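Local coordinates for uncharacterized protein (Staphylococcus aureus subsp. aureus Mu50, PDB 4EBG) that is of unknown function but is a secreted protein with a cystatin-like fold, in the broad NTF2-like group, and packs as a pair of chains, at residues K11-N14 and Q15-I19; P80-Y83 and M84-K88. All coordinates share one frame; numbering follows the deposited sequence. Where two conformers were deposited one is given.

Contact 1: K11-N14 and Q15-I19; sequences KEQN and QMNKI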
loop_
_atom_site.group_PDB
_atom_site.type_symbol
_atom_site.label_atom_id
_atom_site.label_comp_id
_atom_site.label_asym_id
_atom_site.label_seq_id
_atom_site.Cartn_x
_atom_site.Cartn_y
_atom_site.Cartn_z
ATOM N N LYS B 11 10.559 0.718 10.636
ATOM C CA LYS B 11 10.534 1.942 9.824
ATOM C C LYS B 11 10.022 1.628 8.430
ATOM O O LYS B 11 9.192 2.352 7.860
ATOM C CB LYS B 11 11.925 2.542 9.784
ATOM C CG LYS B 11 12.000 3.763 8.871
ATOM C CD LYS B 11 13.356 4.495 9.009
ATOM C CE LYS B 11 13.505 5.616 8.012
ATOM N NZ LYS B 11 13.821 5.129 6.651
ATOM N N GLU B 12 10.537 0.549 7.832
ATOM C CA GLU B 12 10.160 0.180 6.488
ATOM C C GLU B 12 8.665 -0.193 6.465
ATOM O O GLU B 12 7.964 0.186 5.545
ATOM C CB GLU B 12 11.038 -0.967 5.987
ATOM C CG GLU B 12 10.746 -1.376 4.589
ATOM C CD GLU B 12 11.099 -0.348 3.546
ATOM O OE1 GLU B 12 11.870 0.593 3.838
ATOM O OE2 GLU B 12 10.610 -0.527 2.403
ATOM N N GLN B 13 8.203 -0.960 7.448
ATOM C CA GLN B 13 6.827 -1.335 7.481
ATOM C C GLN B 13 5.947 -0.100 7.524
ATOM O O GLN B 13 4.914 -0.009 6.830
ATOM C CB GLN B 13 6.514 -2.214 8.696
ATOM C CG GLN B 13 5.050 -2.749 8.684
ATOM C CD GLN B 13 4.809 -3.805 7.676
ATOM O OE1 GLN B 13 5.549 -4.762 7.649
ATOM N NE2 GLN B 13 3.756 -3.692 6.871
ATOM N N ASN B 14 6.287 0.855 8.377
ATOM C CA ASN B 14 5.476 2.067 8.468
ATOM C C ASN B 14 5.510 2.889 7.165
ATOM O O ASN B 14 4.493 3.457 6.785
ATOM C CB ASN B 14 5.902 2.890 9.679
ATOM C CG ASN B 14 5.256 2.404 10.943
ATOM O OD1 ASN B 14 4.051 2.340 11.007
ATOM N ND2 ASN B 14 6.039 2.045 11.956
ATOM N N GLN B 15 6.669 2.968 6.520
ATOM C CA GLN B 15 6.792 3.691 5.264
ATOM C C GLN B 15 5.888 3.065 4.234
ATOM O O GLN B 15 5.158 3.761 3.510
ATOM C CB GLN B 15 8.244 3.708 4.785
ATOM C CG GLN B 15 9.137 4.684 5.550
ATOM C CD GLN B 15 10.584 4.600 5.136
ATOM O OE1 GLN B 15 11.089 3.527 4.831
ATOM N NE2 GLN B 15 11.263 5.729 5.141
HETATM N N MSE B 16 5.940 1.743 4.093
HETATM C CA MSE B 16 5.063 1.078 3.128
HETATM C C MSE B 16 3.596 1.210 3.481
HETATM O O MSE B 16 2.772 1.436 2.637
HETATM C CB MSE B 16 5.446 -0.397 3.011
HETATM C CG MSE B 16 6.823 -0.601 2.359
HETATM SE SE MSE B 16 7.188 -2.437 1.966
HETATM C CE MSE B 16 7.175 -2.989 3.744
ATOM N N ASN B 17 3.278 1.107 4.779
ATOM C CA ASN B 17 1.864 1.214 5.172
ATOM C C ASN B 17 1.348 2.620 4.893
ATOM O O ASN B 17 0.189 2.763 4.551
ATOM C CB ASN B 17 1.636 0.890 6.656
ATOM C CG ASN B 17 1.690 -0.581 6.974
ATOM O OD1 ASN B 17 2.160 -1.416 6.196
ATOM N ND2 ASN B 17 1.175 -0.912 8.163
ATOM N N LYS B 18 2.201 3.628 5.049
ATOM C CA LYS B 18 1.775 5.005 4.798
ATOM C C LYS B 18 1.382 5.160 3.331
ATOM O O LYS B 18 0.361 5.761 3.010
ATOM C CB LYS B 18 2.859 6.015 5.146
ATOM C CG LYS B 18 2.483 7.445 4.758
ATOM C CD LYS B 18 3.708 8.334 4.653
ATOM C CE LYS B 18 3.680 9.173 3.368
ATOM N NZ LYS B 18 4.373 8.536 2.193
ATOM N N ILE B 19 2.178 4.606 2.422
ATOM C CA ILE B 19 1.882 4.705 0.991
ATOM C C ILE B 19 0.605 3.875 0.716
ATOM O O ILE B 19 -0.317 4.328 0.003
ATOM C CB ILE B 19 3.111 4.244 0.146
ATOM C CG1 ILE B 19 4.302 5.177 0.372
ATOM C CG2 ILE B 19 2.767 4.235 -1.331
ATOM C CD1 ILE B 19 5.600 4.689 -0.208
#
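In the middle of helix 3-23, the long helix laid against the antiparallel sheet of this cystatin-like fold, Q13 and N17 sit one turn apart and join their side-chain amides. Q13 NE2 donates to N17 OD1 over 2.9 Å, reasonably straight at 154°. The acceptor lies close to the plane of the Q13 amide, while the donor comes in tilted from the plane of the N17 carbonyl, and the two amide planes stand 73° apart. Q13 reaches this place with CG opposite its own backbone N and a bend at the next bond (chi2 73°), which lets NE2 run along the helix toward N17. The backbone supports the same spacing: N17 N donates to Q13 O at 2.9 Å, and M16 N to E12 O at 2.9 Å.

The far ends of both amides are used as well. Q13 OE1 bonds to Y65 OH of strand 60-68, and N17 ND2 gives a hydrogen bond to K28 O in the loop after the helix. N14 OD1 takes the backbone N of I31, so a second amide ties that loop to the helix. Q13 and N17 also pack on V23 of the second subunit.

With NE2 paired to OD1 inside the helix and OE1 and ND2 tied outside it, neither buried amide can flip without giving up bonds. Among apolar neighbours such as I49 and I51, each of these four polar atoms has at least one hydrogen-bond partner, and the outward bonds to Y65, K28 and I31 link the helix to strand 60-68 and the following loop.

Contact 2: P80-Y83 and M84-K88; sequences PIKY and MKDHK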
loop_
_atom_site.group_PDB
_atom_site.type_symbol
_atom_site.label_atom_id
_atom_site.label_comp_id
_atom_site.label_asym_id
_atom_site.label_seq_id
_atom_site.Cartn_x
_atom_site.Cartn_y
_atom_site.Cartn_z
ATOM N N PRO B 80 5.738 -16.340 6.386
ATOM C CA PRO B 80 6.254 -16.045 7.729
ATOM C C PRO B 80 5.772 -17.025 8.801
ATOM O O PRO B 80 6.514 -17.254 9.776
ATOM C CB PRO B 80 5.775 -14.622 7.997
ATOM C CG PRO B 80 4.678 -14.456 7.143
ATOM C CD PRO B 80 4.853 -15.283 5.891
ATOM N N ILE B 81 4.559 -17.550 8.645
ATOM C CA ILE B 81 3.984 -18.489 9.614
ATOM C C ILE B 81 4.815 -19.762 9.594
ATOM O O ILE B 81 5.192 -20.322 10.641
ATOM C CB ILE B 81 2.512 -18.786 9.260
ATOM C CG1 ILE B 81 1.688 -17.497 9.289
ATOM C CG2 ILE B 81 1.946 -19.802 10.200
ATOM C CD1 ILE B 81 1.984 -16.580 10.427
ATOM N N LYS B 82 5.062 -20.281 8.392
ATOM C CA LYS B 82 5.857 -21.450 8.250
ATOM C C LYS B 82 7.270 -21.192 8.784
ATOM O O LYS B 82 7.889 -22.054 9.415
ATOM C CB LYS B 82 5.916 -21.877 6.794
ATOM C CG LYS B 82 6.763 -23.087 6.550
ATOM C CD LYS B 82 6.857 -23.460 5.077
ATOM C CE LYS B 82 7.726 -24.712 4.876
ATOM N NZ LYS B 82 7.427 -25.857 5.835
ATOM N N TYR B 83 7.799 -20.008 8.512
ATOM C CA TYR B 83 9.162 -19.724 8.908
ATOM C C TYR B 83 9.274 -19.826 10.422
ATOM O O TYR B 83 10.250 -20.355 10.971
ATOM C CB TYR B 83 9.614 -18.338 8.408
ATOM C CG TYR B 83 11.099 -18.222 8.362
ATOM C CD1 TYR B 83 11.844 -17.884 9.494
ATOM C CD2 TYR B 83 11.773 -18.505 7.195
ATOM C CE1 TYR B 83 13.226 -17.837 9.459
ATOM C CE2 TYR B 83 13.190 -18.424 7.151
ATOM C CZ TYR B 83 13.910 -18.125 8.287
ATOM O OH TYR B 83 15.272 -18.083 8.303
HETATM N N MSE B 84 8.319 -19.233 11.130
HETATM C CA MSE B 84 8.384 -19.255 12.612
HETATM C C MSE B 84 8.254 -20.663 13.167
HETATM O O MSE B 84 8.849 -21.019 14.153
HETATM C CB MSE B 84 7.302 -18.364 13.201
HETATM C CG MSE B 84 7.459 -16.886 12.888
HETATM SE SE MSE B 84 6.116 -15.778 13.732
HETATM C CE MSE B 84 4.693 -16.264 12.692
ATOM N N LYS B 85 7.442 -21.458 12.517
ATOM C CA LYS B 85 7.228 -22.862 12.904
ATOM C C LYS B 85 8.492 -23.685 12.817
ATOM O O LYS B 85 8.770 -24.568 13.613
ATOM C CB LYS B 85 6.096 -23.459 12.006
ATOM C CG LYS B 85 5.903 -24.937 12.228
ATOM C CD LYS B 85 4.715 -25.449 11.447
ATOM C CE LYS B 85 4.839 -25.357 9.966
ATOM N NZ LYS B 85 5.836 -26.296 9.391
ATOM N N ASP B 86 9.220 -23.394 11.757
ATOM C CA ASP B 86 10.310 -24.248 11.294
ATOM C C ASP B 86 11.663 -23.881 11.837
ATOM O O ASP B 86 12.607 -24.645 11.633
ATOM C CB ASP B 86 10.372 -24.253 9.770
ATOM C CG ASP B 86 9.267 -25.018 9.129
ATOM O OD1 ASP B 86 8.422 -25.603 9.845
ATOM O OD2 ASP B 86 9.223 -25.018 7.869
ATOM N N HIS B 87 11.802 -22.722 12.511
ATOM C CA HIS B 87 13.125 -22.240 12.955
ATOM C C HIS B 87 13.093 -21.822 14.422
ATOM O O HIS B 87 12.049 -21.368 14.897
ATOM C CB HIS B 87 13.565 -21.036 12.111
ATOM C CG HIS B 87 13.693 -21.309 10.640
ATOM N ND1 HIS B 87 12.623 -21.222 9.788
ATOM C CD2 HIS B 87 14.739 -21.700 9.889
ATOM C CE1 HIS B 87 13.006 -21.540 8.572
ATOM N NE2 HIS B 87 14.285 -21.815 8.608
ATOM N N LYS B 88 14.252 -21.876 15.059
ATOM C CA LYS B 88 14.434 -21.458 16.418
ATOM C C LYS B 88 14.875 -19.991 16.424
ATOM O O LYS B 88 15.860 -19.618 15.831
ATOM C CB LYS B 88 15.488 -22.316 17.140
ATOM C CG LYS B 88 15.664 -21.950 18.618
ATOM C CD LYS B 88 16.542 -22.956 19.365
ATOM C CE LYS B 88 18.007 -22.616 19.217
ATOM N NZ LYS B 88 18.926 -23.730 19.563
HETATM O O HOH W 1 4.581 -26.098 6.630
#
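Y83 and H87 stack face to face at the C-terminal end of the short helix 80-86. Their centroids lie 3.7 Å apart with the planes inclined by 16°, and H87 ND1 hangs 3.3 Å above the Y83 plane, over the ring centre. The same ND1 donates to Y83 O over 2.8 Å; the oxygen lies in the imidazole plane and is met in its carbonyl plane, on a lone pair. That bond fixes the rotation of H87 and holds it against the tyrosine. CG of Y83, roughly anti to the backbone N (chi1 -159°), puts the ring beside its own carbonyl, facing H87; Y41 meets it edge-to-face.

This helix rests on the sheet through P80 and M84, both touching V48 and Y62, while its other side carries a salt-bridge network. K82, extended until its last bend, brings NZ to D86 OD2 at 2.8 Å on the syn lone pair; K85 NZ reaches D86 OD1 at 2.7 Å. The two ammonium groups sit side by side, one on each oxygen, with K82 NZ and K85 NZ 3.9 Å apart and sharing water 1 as acceptor. I81 CD1 also touches the selenomethionine methyl M84 CE at 3.5 Å.

How the contacts relate
Contact 1 comes first along the chain, in helix 3-23, and contact 2 follows in helix 80-86, after the four strands between 37 and 74. Their centres are 24 Å apart, on opposite sides of the chain's centre, and the nearest atoms stay about 10 Å from each other. What connects them is the sheet: both helices touch strands 46-52 and 60-68, contact 1 through I49, I51, F63 and Y65, contact 2 through V46, V48 and Y62. These alternating positions are consistent with the helices packing on opposite faces. Contact 1 also borders the second subunit, whereas no other chain of the assembly touches contact 2.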